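Local coordinates for phosphate ABC transporter, phosphate-binding protein (Clostridium perfringens, PDB 4GD5) that probably binds phosphate outside the cell membrane and hands it to an ABC transporter for uptake into the cell, at residues N37-S42 with S86-A91; G73-I78 with D94-E99; D150-V155 with N199-G204. All coordinates share one frame; numbering follows the deposited sequence.

Interaction 1: N37-S42 with S86-A91; sequences NSVSIS and SEIGMA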
loop_
_atom_site.group_PDB
_atom_site.type_symbol
_atom_site.label_atom_id
_atom_site.label_comp_id
_atom_site.label_asym_id
_atom_site.label_seq_id
_atom_site.Cartn_x
_atom_site.Cartn_y
_atom_site.Cartn_z
ATOM N N ASN A 37 -3.857 -12.786 -25.080
ATOM C CA ASN A 37 -2.698 -13.675 -25.023
ATOM C C ASN A 37 -2.040 -13.585 -23.633
ATOM O O ASN A 37 -2.616 -14.125 -22.689
ATOM C CB ASN A 37 -1.702 -13.377 -26.160
ATOM C CG ASN A 37 -0.675 -14.467 -26.364
ATOM O OD1 ASN A 37 -1.007 -15.639 -26.587
ATOM N ND2 ASN A 37 0.599 -14.104 -26.298
ATOM N N SER A 38 -0.856 -12.920 -23.500
ATOM C CA SER A 38 -0.133 -12.803 -22.221
ATOM C C SER A 38 0.012 -11.343 -21.789
ATOM O O SER A 38 0.682 -10.542 -22.451
ATOM C CB SER A 38 1.239 -13.460 -22.298
ATOM O OG SER A 38 1.803 -13.514 -20.996
ATOM N N VAL A 39 -0.556 -11.030 -20.622
ATOM C CA VAL A 39 -0.592 -9.670 -20.093
ATOM C C VAL A 39 0.446 -9.506 -18.966
ATOM O O VAL A 39 0.348 -10.158 -17.926
ATOM C CB VAL A 39 -2.035 -9.342 -19.629
ATOM C CG1 VAL A 39 -2.145 -7.901 -19.107
ATOM C CG2 VAL A 39 -3.018 -9.564 -20.777
ATOM N N SER A 40 1.451 -8.645 -19.204
ATOM C CA SER A 40 2.516 -8.405 -18.235
ATOM C C SER A 40 2.153 -7.250 -17.333
ATOM O O SER A 40 1.848 -6.157 -17.819
ATOM C CB SER A 40 3.842 -8.139 -18.941
ATOM O OG SER A 40 3.772 -6.991 -19.776
ATOM N N ILE A 41 2.240 -7.469 -16.009
ATOM C CA ILE A 41 1.904 -6.464 -15.004
ATOM C C ILE A 41 3.023 -6.367 -13.973
ATOM O O ILE A 41 3.526 -7.395 -13.516
ATOM C CB ILE A 41 0.549 -6.827 -14.325
ATOM C CG1 ILE A 41 -0.586 -7.033 -15.368
ATOM C CG2 ILE A 41 0.160 -5.795 -13.295
ATOM C CD1 ILE A 41 -1.974 -7.406 -14.753
ATOM N N SER A 42 3.418 -5.148 -13.601
ATOM C CA SER A 42 4.434 -5.036 -12.561
ATOM C C SER A 42 4.185 -3.827 -11.685
ATOM O O SER A 42 3.569 -2.863 -12.123
ATOM C CB SER A 42 5.844 -4.990 -13.159
ATOM O OG SER A 42 6.164 -3.756 -13.782
ATOM N N SER A 86 6.226 -3.180 -19.123
ATOM C CA SER A 86 5.009 -3.839 -18.641
ATOM C C SER A 86 3.824 -3.244 -19.406
ATOM O O SER A 86 3.808 -2.038 -19.669
ATOM C CB SER A 86 4.843 -3.609 -17.137
ATOM O OG SER A 86 5.919 -4.165 -16.394
ATOM N N GLU A 87 2.839 -4.066 -19.759
ATOM C CA GLU A 87 1.629 -3.582 -20.414
ATOM C C GLU A 87 0.808 -2.771 -19.387
ATOM O O GLU A 87 0.186 -1.767 -19.748
ATOM C CB GLU A 87 0.826 -4.775 -20.974
ATOM C CG GLU A 87 -0.488 -4.409 -21.650
ATOM C CD GLU A 87 -1.224 -5.600 -22.246
ATOM O OE1 GLU A 87 -0.571 -6.632 -22.524
ATOM O OE2 GLU A 87 -2.449 -5.486 -22.475
ATOM N N ILE A 88 0.780 -3.230 -18.108
ATOM C CA ILE A 88 0.052 -2.538 -17.041
ATOM C C ILE A 88 0.970 -2.374 -15.841
ATOM O O ILE A 88 1.615 -3.331 -15.421
ATOM C CB ILE A 88 -1.259 -3.272 -16.618
ATOM C CG1 ILE A 88 -2.253 -3.491 -17.790
ATOM C CG2 ILE A 88 -1.939 -2.570 -15.424
ATOM C CD1 ILE A 88 -3.291 -4.585 -17.476
ATOM N N GLY A 89 1.004 -1.174 -15.294
ATOM C CA GLY A 89 1.728 -0.898 -14.056
ATOM C C GLY A 89 0.752 -0.820 -12.894
ATOM O O GLY A 89 -0.360 -0.305 -13.061
HETATM N N MSE A 90 1.151 -1.327 -11.707
HETATM C CA MSE A 90 0.309 -1.268 -10.495
HETATM C C MSE A 90 0.897 -0.236 -9.548
HETATM O O MSE A 90 2.085 -0.328 -9.229
HETATM C CB MSE A 90 0.234 -2.623 -9.757
HETATM C CG MSE A 90 -0.277 -3.794 -10.526
HETATM SE SE MSE A 90 0.018 -5.397 -9.309
HETATM C CE MSE A 90 1.983 -5.567 -9.053
ATOM N N ALA A 91 0.088 0.739 -9.094
ATOM C CA ALA A 91 0.553 1.788 -8.176
ATOM C C ALA A 91 -0.368 1.865 -6.984
ATOM O O ALA A 91 -1.589 1.704 -7.131
ATOM C CB ALA A 91 0.618 3.134 -8.883
HETATM O O HOH W 1 1.827 -7.909 -21.964
HETATM O O HOH W 2 -0.769 -9.008 -23.972
#
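Ser40 and Ile88 open a short parallel ladder: Ile88 N bonds to Ser40 O at 3.1 Å, Ile88 O takes the N-H of Ser42, and Ser42 O receives the N-H of Met90, a selenomethionine here, at 2.9 Å. The two strand segments run at 27° to each other. Just ahead of the ladder Glu87 N reaches Ser40 OG at 3.1 Å and makes a second, weak bond to Ser40 O. A chi1 of 61° holds Ser40 OG between its backbone N and carbonyl carbon, turned to the N-H of Glu87. Glu87 can be traced outward from CB, which lies 3.6 Å from Ser40 O; the extended chain then heads back along strand 38-42, bringing CD to 4.0 Å from Val39 CG1. At the tip, two waters lie between OE1 and Ser38 O, within hydrogen-bonding distance of both, and one of them accepts from Ser40 N, while OE2 bonds to Thr251 OG1. Ile41 and Ile88 lie side by side on one face under helix 252-262, where Phe257 and Ile258 touch them. On the face carrying Ser42, its OG pairs with Ser86 OG at 2.7 Å and with Asn80 of helix 74-83. Strand order 66-71, 38-43, 88-91, with antiparallel 238-245 next, fits the helix-flanked sheet of a type II periplasmic-binding-protein lobe.

Interaction 2: G73-I78 with D94-E99; sequences GSSAGI and DLKGEE. With PO4 (phosphate ion), chain C.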
loop_
_atom_site.group_PDB
_atom_site.type_symbol
_atom_site.label_atom_id
_atom_site.label_comp_id
_atom_site.label_asym_id
_atom_site.label_seq_id
_atom_site.Cartn_x
_atom_site.Cartn_y
_atom_site.Cartn_z
ATOM N N GLY A 73 7.367 -2.672 -6.360
ATOM C CA GLY A 73 7.126 -1.330 -5.833
ATOM C C GLY A 73 6.455 -0.434 -6.857
ATOM O O GLY A 73 6.648 -0.614 -8.071
ATOM N N SER A 74 5.674 0.557 -6.376
ATOM C CA SER A 74 4.931 1.473 -7.258
ATOM C C SER A 74 5.778 2.264 -8.250
ATOM O O SER A 74 5.396 2.330 -9.418
ATOM C CB SER A 74 4.089 2.471 -6.458
ATOM O OG SER A 74 3.101 1.793 -5.698
ATOM N N SER A 75 6.880 2.899 -7.809
ATOM C CA SER A 75 7.668 3.726 -8.731
ATOM C C SER A 75 8.214 2.927 -9.916
ATOM O O SER A 75 8.124 3.407 -11.052
ATOM C CB SER A 75 8.796 4.429 -7.996
ATOM O OG SER A 75 8.220 5.411 -7.150
ATOM N N ALA A 76 8.729 1.706 -9.669
ATOM C CA ALA A 76 9.255 0.842 -10.737
ATOM C C ALA A 76 8.131 0.337 -11.656
ATOM O O ALA A 76 8.323 0.246 -12.870
ATOM C CB ALA A 76 10.027 -0.316 -10.144
ATOM N N GLY A 77 6.945 0.070 -11.092
ATOM C CA GLY A 77 5.818 -0.377 -11.917
ATOM C C GLY A 77 5.354 0.711 -12.866
ATOM O O GLY A 77 5.097 0.459 -14.048
ATOM N N ILE A 78 5.273 1.946 -12.354
ATOM C CA ILE A 78 4.863 3.094 -13.169
ATOM C C ILE A 78 5.896 3.321 -14.264
ATOM O O ILE A 78 5.515 3.525 -15.419
ATOM C CB ILE A 78 4.683 4.354 -12.280
ATOM C CG1 ILE A 78 3.447 4.196 -11.358
ATOM C CG2 ILE A 78 4.564 5.633 -13.125
ATOM C CD1 ILE A 78 3.545 5.179 -10.112
ATOM N N ASP A 94 -1.382 8.044 -5.933
ATOM C CA ASP A 94 -1.600 8.848 -7.117
ATOM C C ASP A 94 -0.256 9.067 -7.790
ATOM O O ASP A 94 0.796 8.996 -7.140
ATOM C CB ASP A 94 -2.249 10.193 -6.754
ATOM C CG ASP A 94 -3.751 10.059 -6.584
ATOM O OD1 ASP A 94 -4.441 9.741 -7.588
ATOM O OD2 ASP A 94 -4.222 10.181 -5.450
ATOM N N LEU A 95 -0.283 9.315 -9.101
ATOM C CA LEU A 95 0.940 9.554 -9.834
ATOM C C LEU A 95 1.538 10.895 -9.446
ATOM O O LEU A 95 0.815 11.868 -9.216
ATOM C CB LEU A 95 0.667 9.466 -11.337
ATOM C CG LEU A 95 1.056 8.106 -11.984
ATOM C CD1 LEU A 95 0.310 6.934 -11.344
ATOM C CD2 LEU A 95 0.763 8.117 -13.485
ATOM N N LYS A 96 2.870 10.913 -9.290
ATOM C CA LYS A 96 3.608 12.125 -8.963
ATOM C C LYS A 96 3.555 13.058 -10.158
ATOM O O LYS A 96 3.346 12.597 -11.284
ATOM C CB LYS A 96 5.063 11.777 -8.632
ATOM C CG LYS A 96 5.262 10.986 -7.368
ATOM C CD LYS A 96 6.691 11.150 -6.899
ATOM C CE LYS A 96 6.930 10.323 -5.684
ATOM N NZ LYS A 96 7.366 8.951 -6.031
ATOM N N GLY A 97 3.768 14.345 -9.925
ATOM C CA GLY A 97 3.781 15.322 -11.005
ATOM C C GLY A 97 4.684 14.936 -12.173
ATOM O O GLY A 97 4.247 14.927 -13.333
ATOM N N GLU A 98 5.934 14.565 -11.888
ATOM C CA GLU A 98 6.869 14.180 -12.954
ATOM C C GLU A 98 6.338 12.965 -13.775
ATOM O O GLU A 98 6.555 12.933 -14.986
ATOM C CB GLU A 98 8.272 13.908 -12.363
ATOM C CG GLU A 98 9.393 13.896 -13.385
ATOM C CD GLU A 98 10.777 13.747 -12.785
ATOM O OE1 GLU A 98 11.542 14.737 -12.824
ATOM O OE2 GLU A 98 11.088 12.654 -12.256
ATOM N N GLU A 99 5.572 12.033 -13.146
ATOM C CA GLU A 99 5.018 10.846 -13.844
ATOM C C GLU A 99 3.799 11.192 -14.686
ATOM O O GLU A 99 3.461 10.453 -15.614
ATOM C CB GLU A 99 4.629 9.754 -12.850
ATOM C CG GLU A 99 5.796 9.201 -12.051
ATOM C CD GLU A 99 5.404 8.454 -10.793
ATOM O OE1 GLU A 99 4.294 8.689 -10.264
ATOM O OE2 GLU A 99 6.247 7.681 -10.293
HETATM P P PO4 C . 4.116 -0.332 -2.630
HETATM O O1 PO4 C . 4.471 0.637 -3.793
HETATM O O2 PO4 C . 2.603 -0.640 -2.755
HETATM O O3 PO4 C . 4.956 -1.640 -2.694
HETATM O O4 PO4 C . 4.403 0.354 -1.249
HETATM O O HOH W 3 8.029 6.155 -11.708
#
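Ile78, in the first turns of helix 74-83, faces Glu99 of the short helix 97-100 with their CA atoms 7.8 Å apart, and no direct hydrogen bond joins the two segments. The contact is made by side chains crossing at about a right angle. Ile78 CG2 sits over the face of the Glu99 carboxylate, 3.8 Å from CD, and the other branch covers the same face, with Ile78 CD1 3.6 Å from Glu99 OE1. From the opposite side, 35° out of the carboxylate plane, Lys96 N donates to OE1 at 2.8 Å. Arg93 adds a salt bridge to that oxygen. Ile78 thus backs one face of the carboxylate while the Lys96 N-H and Arg93 hold OE1. The other oxygen, OE2, is tied through one water to Ser75 O. On the OE1 side, the Leu95 and Ile78 side chains run past each other in opposite directions, CD1 to CD1 at 3.9 Å. At the N-terminus of helix 74-83, with Gly73 as N-cap, Ser74 holds the bound phosphate: its N donates to O1 at 2.9 Å and its OG to the same oxygen at 2.6 Å. Chi1 of -63° keeps OG beside the backbone N, which lets both reach O1, and the helix end probably favours the anion. Ser44, Thr45, Ser92, Ser162, Gly163 and Thr164 complete the site. Lys96 reaches Asp166 of helix 163-172 in a salt bridge, while Leu95 packs on Leu242 and Val244 of strand 238-245, placing the contact between helix 74-83, that strand and helix 163-172.

Interaction 3: D150-V155 with N199-G204; sequences DAPIVV and NENAIG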
loop_
_atom_site.group_PDB
_atom_site.type_symbol
_atom_site.label_atom_id
_atom_site.label_comp_id
_atom_site.label_asym_id
_atom_site.label_seq_id
_atom_site.Cartn_x
_atom_site.Cartn_y
_atom_site.Cartn_z
ATOM N N ASP A 150 9.224 1.605 28.883
ATOM C CA ASP A 150 10.490 2.345 28.835
ATOM C C ASP A 150 11.385 1.549 27.879
ATOM O O ASP A 150 12.059 0.606 28.289
ATOM C CB ASP A 150 11.104 2.486 30.249
ATOM C CG ASP A 150 12.455 3.182 30.239
ATOM O OD1 ASP A 150 12.812 3.772 29.197
ATOM O OD2 ASP A 150 13.143 3.152 31.274
ATOM N N ALA A 151 11.286 1.868 26.583
ATOM C CA ALA A 151 11.981 1.141 25.527
ATOM C C ALA A 151 12.133 2.011 24.313
ATOM O O ALA A 151 11.258 2.837 24.032
ATOM C CB ALA A 151 11.199 -0.114 25.165
ATOM N N PRO A 152 13.197 1.820 23.531
ATOM C CA PRO A 152 13.384 2.649 22.338
ATOM C C PRO A 152 12.377 2.290 21.264
ATOM O O PRO A 152 11.912 1.149 21.219
ATOM C CB PRO A 152 14.814 2.286 21.890
ATOM C CG PRO A 152 14.970 0.871 22.313
ATOM C CD PRO A 152 14.302 0.849 23.678
ATOM N N ILE A 153 12.019 3.254 20.429
ATOM C CA ILE A 153 11.137 2.979 19.296
ATOM C C ILE A 153 12.039 2.533 18.137
ATOM O O ILE A 153 13.000 3.233 17.800
ATOM C CB ILE A 153 10.235 4.177 18.921
ATOM C CG1 ILE A 153 9.391 4.650 20.141
ATOM C CG2 ILE A 153 9.339 3.825 17.719
ATOM C CD1 ILE A 153 8.595 5.943 19.879
ATOM N N VAL A 154 11.737 1.362 17.559
ATOM C CA VAL A 154 12.451 0.811 16.398
ATOM C C VAL A 154 11.589 1.208 15.193
ATOM O O VAL A 154 10.622 0.520 14.850
ATOM C CB VAL A 154 12.728 -0.721 16.520
ATOM C CG1 VAL A 154 13.346 -1.297 15.228
ATOM C CG2 VAL A 154 13.623 -1.026 17.727
ATOM N N VAL A 155 11.929 2.361 14.589
ATOM C CA VAL A 155 11.172 2.910 13.467
ATOM C C VAL A 155 11.503 2.115 12.200
ATOM O O VAL A 155 12.687 1.870 11.914
ATOM C CB VAL A 155 11.477 4.426 13.303
ATOM C CG1 VAL A 155 10.768 5.000 12.080
ATOM C CG2 VAL A 155 11.088 5.209 14.562
ATOM N N ASN A 199 9.980 -7.941 16.298
ATOM C CA ASN A 199 10.613 -6.986 17.201
ATOM C C ASN A 199 9.551 -6.289 18.066
ATOM O O ASN A 199 8.756 -5.507 17.555
ATOM C CB ASN A 199 11.425 -5.975 16.379
ATOM C CG ASN A 199 12.335 -5.100 17.224
ATOM O OD1 ASN A 199 11.936 -4.572 18.275
ATOM N ND2 ASN A 199 13.586 -4.938 16.775
ATOM N N GLU A 200 9.559 -6.545 19.381
ATOM C CA GLU A 200 8.533 -6.002 20.279
ATOM C C GLU A 200 8.480 -4.473 20.319
ATOM O O GLU A 200 7.414 -3.921 20.620
ATOM C CB GLU A 200 8.694 -6.565 21.694
ATOM C CG GLU A 200 8.337 -8.048 21.717
ATOM C CD GLU A 200 8.000 -8.685 23.051
ATOM O OE1 GLU A 200 7.601 -7.952 23.983
ATOM O OE2 GLU A 200 8.087 -9.930 23.146
ATOM N N ASN A 201 9.581 -3.790 19.953
ATOM C CA ASN A 201 9.643 -2.323 20.006
ATOM C C ASN A 201 9.462 -1.651 18.650
ATOM O O ASN A 201 9.563 -0.414 18.559
ATOM C CB ASN A 201 10.982 -1.905 20.604
ATOM C CG ASN A 201 11.081 -2.273 22.068
ATOM O OD1 ASN A 201 10.119 -2.164 22.837
ATOM N ND2 ASN A 201 12.216 -2.791 22.456
ATOM N N ALA A 202 9.118 -2.422 17.617
ATOM C CA ALA A 202 9.010 -1.856 16.275
ATOM C C ALA A 202 7.660 -1.224 15.952
ATOM O O ALA A 202 6.621 -1.630 16.484
ATOM C CB ALA A 202 9.305 -2.928 15.236
ATOM N N ILE A 203 7.693 -0.289 14.985
ATOM C CA ILE A 203 6.510 0.334 14.388
ATOM C C ILE A 203 6.765 0.434 12.881
ATOM O O ILE A 203 7.872 0.771 12.470
ATOM C CB ILE A 203 6.141 1.707 15.011
ATOM C CG1 ILE A 203 4.791 2.215 14.429
ATOM C CG2 ILE A 203 7.257 2.751 14.799
ATOM C CD1 ILE A 203 4.298 3.530 15.082
ATOM N N GLY A 204 5.764 0.094 12.088
ATOM C CA GLY A 204 5.862 0.178 10.634
ATOM C C GLY A 204 4.532 0.588 10.038
ATOM O O GLY A 204 3.550 0.782 10.770
#
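Val154 and Ala202 pair at the start of two parallel strands, 154-158 and 202-207, in the second lobe, consistent with the two-lobed type II periplasmic-binding-protein fold. Val154 is gripped through its backbone on both sides of its CA: its N donates to Asn201 O at 3.0 Å in an almost straight bond, 173° at the hydrogen, and its O accepts from Ile203 N. The first of these bonds arrives well above the carbonyl plane of Asn201, and that oxygen also accepts from Trp143 NE1. Just upstream, Ala151 CB and the carbonyl O of Pro152 lie over one face of the Asn201 carboxamide, Ala151 CB 3.3 Å from its OD1 and Pro152 O 3.6 Å from its CG. Val154 crosses both asparagines at about a right angle; its CG1 approaches Asn199 ND2 at 4.0 Å, and its CG2 lies as far from Asn201 CB. On the other face, Ile153 CG2 packs on Ile203 CG2 at 3.7 Å, the two side chains lying alongside each other and pointing the same way. Ile135 of helix 129-136 touches both isoleucines from that side, together with Val155.

Further out, the strands are set in place by their neighbours. Val155 is backbone-bonded to Gln184, and Gly204 to Ile117, so the pair lies between strands 184-186 and 105-119. Ala151 is held by Asn142 and Trp143. The segment 199-204 enters its strand through a type I turn from Asn199 to Ala202, closed by the Ala202 N to Asn199 O bond. An Asx turn is built into it: with CG anti to its backbone N (chi1 -169°), Asn199 brings OD1 to 3.0 Å from Asn201 N, which lies in the plane of the Asn199 side-chain carbonyl.

From the N terminus, the chain lays down strand 38-43, passes through strand 66-71 and helix 74-83, and returns at 86-91 to close interaction 1. Before that closure, 73-78 has already opened interaction 2, which 94-99 completes, so the two cross along the chain. They also touch in space: Ala91 packs on Ser74 and Ile78, setting the helix that meets the phosphate against the sheet of the first contact. Interaction 3 follows in series, 150-155 being rejoined by 199-204 after helices 163-172 and 189-198. Its centre lies about 37 Å from that of interaction 1, on the opposite side of the chain's centre; the two strand pairs lie in the two lobes, linked through strands 105-119 and 238-245.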